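Long-range contact in agglutinin alpha chain (Artocarpus integer, PDB 4R6R), which binds D-galactose and the T-antigen disaccharide Gal-beta1,3-GalNAc as a tetrameric plant lectin, and selectively recognises human IgA-1: residues I56-G70 and S83-Y96. Sequence-based numbering, arbitrary orientation.
Sequences ISLDFPSEYIMEVSG and SLTFKTNKKTYGPY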
loop_
_atom_site.group_PDB
_atom_site.type_symbol
_atom_site.label_atom_id
_atom_site.label_comp_id
_atom_site.label_asym_id
_atom_site.label_seq_id
_atom_site.Cartn_x
_atom_site.Cartn_y
_atom_site.Cartn_z
ATOM N N ILE A 56 8.286 9.338 25.642
ATOM C CA ILE A 56 6.877 9.460 25.192
ATOM C C ILE A 56 6.420 8.028 25.017
ATOM O O ILE A 56 6.686 7.348 24.018
ATOM C CB ILE A 56 6.828 10.199 23.859
ATOM C CG1 ILE A 56 7.444 11.598 24.054
ATOM C CG2 ILE A 56 5.407 10.158 23.226
ATOM C CD1 ILE A 56 7.819 12.296 22.763
ATOM N N SER A 57 5.643 7.562 25.963
ATOM C CA SER A 57 5.182 6.202 25.975
ATOM C C SER A 57 3.739 6.150 25.497
ATOM O O SER A 57 2.820 6.564 26.205
ATOM C CB SER A 57 5.259 5.610 27.425
ATOM O OG SER A 57 6.612 5.461 27.801
ATOM N N LEU A 58 3.508 5.637 24.288
ATOM C CA LEU A 58 2.161 5.669 23.726
ATOM C C LEU A 58 1.387 4.444 24.149
ATOM O O LEU A 58 1.960 3.362 24.279
ATOM C CB LEU A 58 2.195 5.634 22.208
ATOM C CG LEU A 58 3.024 6.818 21.641
ATOM C CD1 LEU A 58 2.970 6.791 20.096
ATOM C CD2 LEU A 58 2.475 8.175 22.126
ATOM N N ASP A 59 0.067 4.615 24.264
ATOM C CA ASP A 59 -0.799 3.477 24.615
ATOM C C ASP A 59 -1.105 2.699 23.323
ATOM O O ASP A 59 -2.205 2.737 22.782
ATOM C CB ASP A 59 -2.098 3.999 25.318
ATOM C CG ASP A 59 -3.056 2.859 25.693
ATOM O OD1 ASP A 59 -2.596 1.704 25.741
ATOM O OD2 ASP A 59 -4.250 3.137 25.954
ATOM N N PHE A 60 -0.070 2.054 22.764
ATOM C CA PHE A 60 -0.206 1.321 21.502
ATOM C C PHE A 60 -1.060 0.069 21.795
ATOM O O PHE A 60 -0.928 -0.562 22.863
ATOM C CB PHE A 60 1.164 0.929 21.015
ATOM C CG PHE A 60 1.157 0.031 19.825
ATOM C CD1 PHE A 60 1.142 0.537 18.520
ATOM C CD2 PHE A 60 1.198 -1.359 19.993
ATOM C CE1 PHE A 60 1.063 -0.298 17.435
ATOM C CE2 PHE A 60 1.200 -2.196 18.871
ATOM C CZ PHE A 60 1.136 -1.673 17.578
ATOM N N PRO A 61 -1.974 -0.292 20.892
ATOM C CA PRO A 61 -2.239 0.297 19.583
ATOM C C PRO A 61 -3.367 1.297 19.493
ATOM O O PRO A 61 -3.632 1.838 18.418
ATOM C CB PRO A 61 -2.588 -0.945 18.728
ATOM C CG PRO A 61 -3.413 -1.741 19.737
ATOM C CD PRO A 61 -2.626 -1.629 21.029
ATOM N N SER A 62 -4.028 1.624 20.604
ATOM C CA SER A 62 -5.149 2.555 20.460
ATOM C C SER A 62 -4.730 3.999 20.284
ATOM O O SER A 62 -5.476 4.805 19.687
ATOM C CB SER A 62 -6.103 2.411 21.665
ATOM O OG SER A 62 -5.517 2.890 22.837
ATOM N N GLU A 63 -3.528 4.302 20.794
ATOM C CA GLU A 63 -2.929 5.664 20.666
ATOM C C GLU A 63 -1.889 5.716 19.540
ATOM O O GLU A 63 -1.048 4.845 19.514
ATOM C CB GLU A 63 -2.273 6.136 21.976
ATOM C CG GLU A 63 -1.720 7.563 21.875
ATOM C CD GLU A 63 -1.127 8.119 23.146
ATOM O OE1 GLU A 63 -0.841 7.340 24.069
ATOM O OE2 GLU A 63 -0.940 9.363 23.214
ATOM N N TYR A 64 -2.000 6.686 18.627
ATOM C CA TYR A 64 -1.047 6.783 17.541
ATOM C C TYR A 64 -0.906 8.242 17.162
ATOM O O TYR A 64 -1.795 9.070 17.331
ATOM C CB TYR A 64 -1.521 5.948 16.306
ATOM C CG TYR A 64 -2.901 6.321 15.837
ATOM C CD1 TYR A 64 -3.100 7.351 14.942
ATOM C CD2 TYR A 64 -4.032 5.683 16.394
ATOM C CE1 TYR A 64 -4.386 7.724 14.541
ATOM C CE2 TYR A 64 -5.304 6.053 16.003
ATOM C CZ TYR A 64 -5.467 7.075 15.121
ATOM O OH TYR A 64 -6.738 7.428 14.724
ATOM N N ILE A 65 0.262 8.538 16.584
ATOM C CA ILE A 65 0.612 9.924 16.149
ATOM C C ILE A 65 -0.260 10.340 14.939
ATOM O O ILE A 65 -0.367 9.595 13.980
ATOM C CB ILE A 65 2.106 10.049 15.845
ATOM C CG1 ILE A 65 2.898 9.824 17.137
ATOM C CG2 ILE A 65 2.421 11.427 15.223
ATOM C CD1 ILE A 65 4.364 9.437 16.865
ATOM N N MET A 66 -0.838 11.525 15.067
ATOM C CA MET A 66 -1.640 12.173 14.012
ATOM C C MET A 66 -0.938 13.347 13.356
ATOM O O MET A 66 -1.267 13.767 12.261
ATOM C CB MET A 66 -3.030 12.584 14.573
ATOM C CG MET A 66 -3.866 11.374 14.984
ATOM S SD MET A 66 -5.481 11.946 15.644
ATOM C CE MET A 66 -6.379 12.574 14.185
ATOM N N GLU A 67 0.024 13.961 14.045
ATOM C CA GLU A 67 0.743 15.093 13.461
ATOM C C GLU A 67 2.094 15.190 14.111
ATOM O O GLU A 67 2.182 15.081 15.345
ATOM C CB GLU A 67 0.016 16.458 13.672
ATOM C CG GLU A 67 0.747 17.617 12.979
ATOM C CD GLU A 67 -0.043 18.916 12.935
ATOM O OE1 GLU A 67 -1.220 18.930 13.359
ATOM O OE2 GLU A 67 0.483 19.927 12.457
ATOM N N VAL A 68 3.131 15.349 13.286
ATOM C CA VAL A 68 4.455 15.738 13.807
ATOM C C VAL A 68 4.691 17.127 13.346
ATOM O O VAL A 68 4.529 17.428 12.154
ATOM C CB VAL A 68 5.542 14.804 13.273
ATOM C CG1 VAL A 68 6.907 15.291 13.752
ATOM C CG2 VAL A 68 5.219 13.368 13.695
ATOM N N SER A 69 5.105 18.030 14.245
ATOM C CA SER A 69 5.407 19.394 13.775
ATOM C C SER A 69 6.640 19.882 14.542
ATOM O O SER A 69 7.145 19.222 15.455
ATOM C CB SER A 69 4.265 20.386 14.004
ATOM O OG SER A 69 3.942 20.429 15.377
ATOM N N GLY A 70 7.165 21.007 14.084
ATOM C CA GLY A 70 8.357 21.533 14.777
ATOM C C GLY A 70 8.896 22.711 14.023
ATOM O O GLY A 70 8.197 23.399 13.238
ATOM N N SER A 83 12.872 22.081 17.278
ATOM C CA SER A 83 11.848 21.595 18.157
ATOM C C SER A 83 11.047 20.542 17.427
ATOM O O SER A 83 10.979 20.528 16.214
ATOM C CB SER A 83 10.914 22.764 18.570
ATOM O OG SER A 83 9.848 22.448 19.397
ATOM N N LEU A 84 10.430 19.708 18.240
ATOM C CA LEU A 84 9.428 18.702 17.774
ATOM C C LEU A 84 8.265 18.700 18.719
ATOM O O LEU A 84 8.403 18.800 19.968
ATOM C CB LEU A 84 9.999 17.290 17.762
ATOM C CG LEU A 84 11.077 17.078 16.719
ATOM C CD1 LEU A 84 11.812 15.747 16.967
ATOM C CD2 LEU A 84 10.445 17.057 15.317
ATOM N N THR A 85 7.098 18.499 18.124
ATOM C CA THR A 85 5.848 18.217 18.863
ATOM C C THR A 85 5.154 17.042 18.221
ATOM O O THR A 85 5.087 16.949 16.989
ATOM C CB THR A 85 4.901 19.427 18.789
ATOM O OG1 THR A 85 5.591 20.550 19.367
ATOM C CG2 THR A 85 3.574 19.138 19.554
ATOM N N PHE A 86 4.714 16.117 19.041
ATOM C CA PHE A 86 3.964 14.939 18.576
ATOM C C PHE A 86 2.526 15.000 19.080
ATOM O O PHE A 86 2.259 14.952 20.317
ATOM C CB PHE A 86 4.636 13.645 19.099
ATOM C CG PHE A 86 6.017 13.448 18.567
ATOM C CD1 PHE A 86 6.224 12.807 17.346
ATOM C CD2 PHE A 86 7.141 13.922 19.282
ATOM C CE1 PHE A 86 7.503 12.672 16.797
ATOM C CE2 PHE A 86 8.435 13.762 18.725
ATOM C CZ PHE A 86 8.631 13.152 17.492
ATOM N N LYS A 87 1.570 15.117 18.163
ATOM C CA LYS A 87 0.181 15.104 18.569
ATOM C C LYS A 87 -0.374 13.740 18.227
ATOM O O LYS A 87 -0.248 13.292 17.073
ATOM C CB LYS A 87 -0.610 16.178 17.803
ATOM C CG LYS A 87 -2.098 16.144 18.097
ATOM C CD LYS A 87 -2.731 17.034 17.062
ATOM C CE LYS A 87 -4.234 16.872 17.068
ATOM N NZ LYS A 87 -4.766 18.022 16.271
ATOM N N THR A 88 -1.027 13.060 19.197
ATOM C CA THR A 88 -1.676 11.776 18.931
ATOM C C THR A 88 -3.163 11.997 19.040
ATOM O O THR A 88 -3.631 13.139 19.276
ATOM C CB THR A 88 -1.305 10.643 19.926
ATOM O OG1 THR A 88 -1.775 10.945 21.238
ATOM C CG2 THR A 88 0.208 10.527 20.129
ATOM N N ASN A 89 -3.896 10.904 18.820
ATOM C CA ASN A 89 -5.363 10.934 18.987
ATOM C C ASN A 89 -5.768 11.146 20.422
ATOM O O ASN A 89 -6.956 11.388 20.689
ATOM C CB ASN A 89 -6.027 9.691 18.378
ATOM C CG ASN A 89 -5.486 8.399 18.953
ATOM O OD1 ASN A 89 -4.305 8.282 19.308
ATOM N ND2 ASN A 89 -6.333 7.424 19.045
ATOM N N LYS A 90 -4.844 11.050 21.369
ATOM C CA LYS A 90 -5.165 11.176 22.788
ATOM C C LYS A 90 -4.631 12.439 23.422
ATOM O O LYS A 90 -5.267 13.015 24.284
ATOM C CB LYS A 90 -4.667 9.930 23.539
ATOM C CG LYS A 90 -5.231 8.608 23.001
ATOM C CD LYS A 90 -6.759 8.542 22.972
ATOM C CE LYS A 90 -7.257 7.263 22.309
ATOM N NZ LYS A 90 -7.508 6.185 23.304
ATOM N N LYS A 91 -3.441 12.894 23.037
ATOM C CA LYS A 91 -2.882 14.111 23.633
ATOM C C LYS A 91 -1.681 14.631 22.869
ATOM O O LYS A 91 -1.322 14.039 21.844
ATOM C CB LYS A 91 -2.524 13.882 25.083
ATOM C CG LYS A 91 -1.328 12.977 25.203
ATOM C CD LYS A 91 -1.050 12.631 26.671
ATOM C CE LYS A 91 -0.297 13.771 27.335
ATOM N NZ LYS A 91 -0.745 13.942 28.745
ATOM N N THR A 92 -1.088 15.720 23.321
ATOM C CA THR A 92 0.024 16.391 22.605
ATOM C C THR A 92 1.196 16.257 23.534
ATOM O O THR A 92 1.061 16.480 24.768
ATOM C CB THR A 92 -0.297 17.873 22.315
ATOM O OG1 THR A 92 -1.439 17.884 21.420
ATOM C CG2 THR A 92 0.901 18.602 21.637
ATOM N N TYR A 93 2.361 15.895 22.941
ATOM C CA TYR A 93 3.629 15.773 23.651
ATOM C C TYR A 93 4.560 16.798 23.047
ATOM O O TYR A 93 4.903 16.741 21.823
ATOM C CB TYR A 93 4.222 14.379 23.374
ATOM C CG TYR A 93 3.331 13.256 23.859
ATOM C CD1 TYR A 93 2.361 12.681 23.022
ATOM C CD2 TYR A 93 3.466 12.732 25.132
ATOM C CE1 TYR A 93 1.540 11.638 23.450
ATOM C CE2 TYR A 93 2.622 11.712 25.574
ATOM C CZ TYR A 93 1.692 11.140 24.702
ATOM O OH TYR A 93 0.828 10.142 25.093
ATOM N N GLY A 94 5.020 17.763 23.861
ATOM C CA GLY A 94 5.895 18.828 23.415
ATOM C C GLY A 94 5.115 20.165 23.351
ATOM O O GLY A 94 3.973 20.270 23.825
ATOM N N PRO A 95 5.735 21.212 22.821
ATOM C CA PRO A 95 7.023 21.159 22.151
ATOM C C PRO A 95 8.238 20.917 23.028
ATOM O O PRO A 95 8.318 21.338 24.196
ATOM C CB PRO A 95 7.152 22.529 21.530
ATOM C CG PRO A 95 6.369 23.430 22.470
ATOM C CD PRO A 95 5.141 22.576 22.757
ATOM N N TYR A 96 9.144 20.170 22.449
ATOM C CA TYR A 96 10.500 19.915 23.031
ATOM C C TYR A 96 11.503 20.684 22.219
ATOM O O TYR A 96 11.518 20.577 20.996
ATOM C CB TYR A 96 10.831 18.423 22.961
ATOM C CG TYR A 96 9.772 17.599 23.640
ATOM C CD1 TYR A 96 9.569 17.700 25.017
ATOM C CD2 TYR A 96 8.949 16.742 22.883
ATOM C CE1 TYR A 96 8.578 16.945 25.660
ATOM C CE2 TYR A 96 7.984 15.988 23.489
ATOM C CZ TYR A 96 7.814 16.097 24.884
ATOM O OH TYR A 96 6.803 15.347 25.458
HETATM O O HOH W 1 1.717 8.870 27.408
HETATM O O HOH W 2 -3.484 17.240 13.305
HETATM O O HOH W 3 2.297 18.261 16.085
#
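In the beta-prism fold of jacalin, strands 65-70 and 83-88 pair antiparallel within one sheet, and the loop leading in from strand 52-57 of another sheet is bonded to Thr88, Asn89 and Tyr93. A classic beta bulge interrupts the pairing where Met66 N and Glu67 N both donate to Lys87 O, the former at 2.7 Å. Phe86 points into the prism, where Val68 CG2, Ile65 CD1 and Ile56 CD1 gather round its ring, and Ile15 and Leu17 of strand 11-19 pack on it. Ile56 CG2 sits squarely over one face of the Tyr93 ring, 3.7 Å from its centroid, a CH-pi contact linking the two sheets. Buried Glu63 reaches from the loop with its chain extended, CG anti to the backbone N (chi1 -177°). Its OE2 accepts from Thr88 OG1 on the anti lone pair and from Tyr93 OH on the syn side, each at 2.7 Å, while Asp59 N holds OE1; three bonds should hold the carboxylate's rotation. Thr88 OG1 accepts from Lys90 N and Lys91 N, an ST turn and ST motif. The Asn89 amide stacks on the Tyr64 ring, planes 27° apart; Asn89 ND2 donates in plane to Ser62 O (2.8 Å), and Asn89 OD1 receives Tyr64 N (2.9 Å) from above the carbonyl plane.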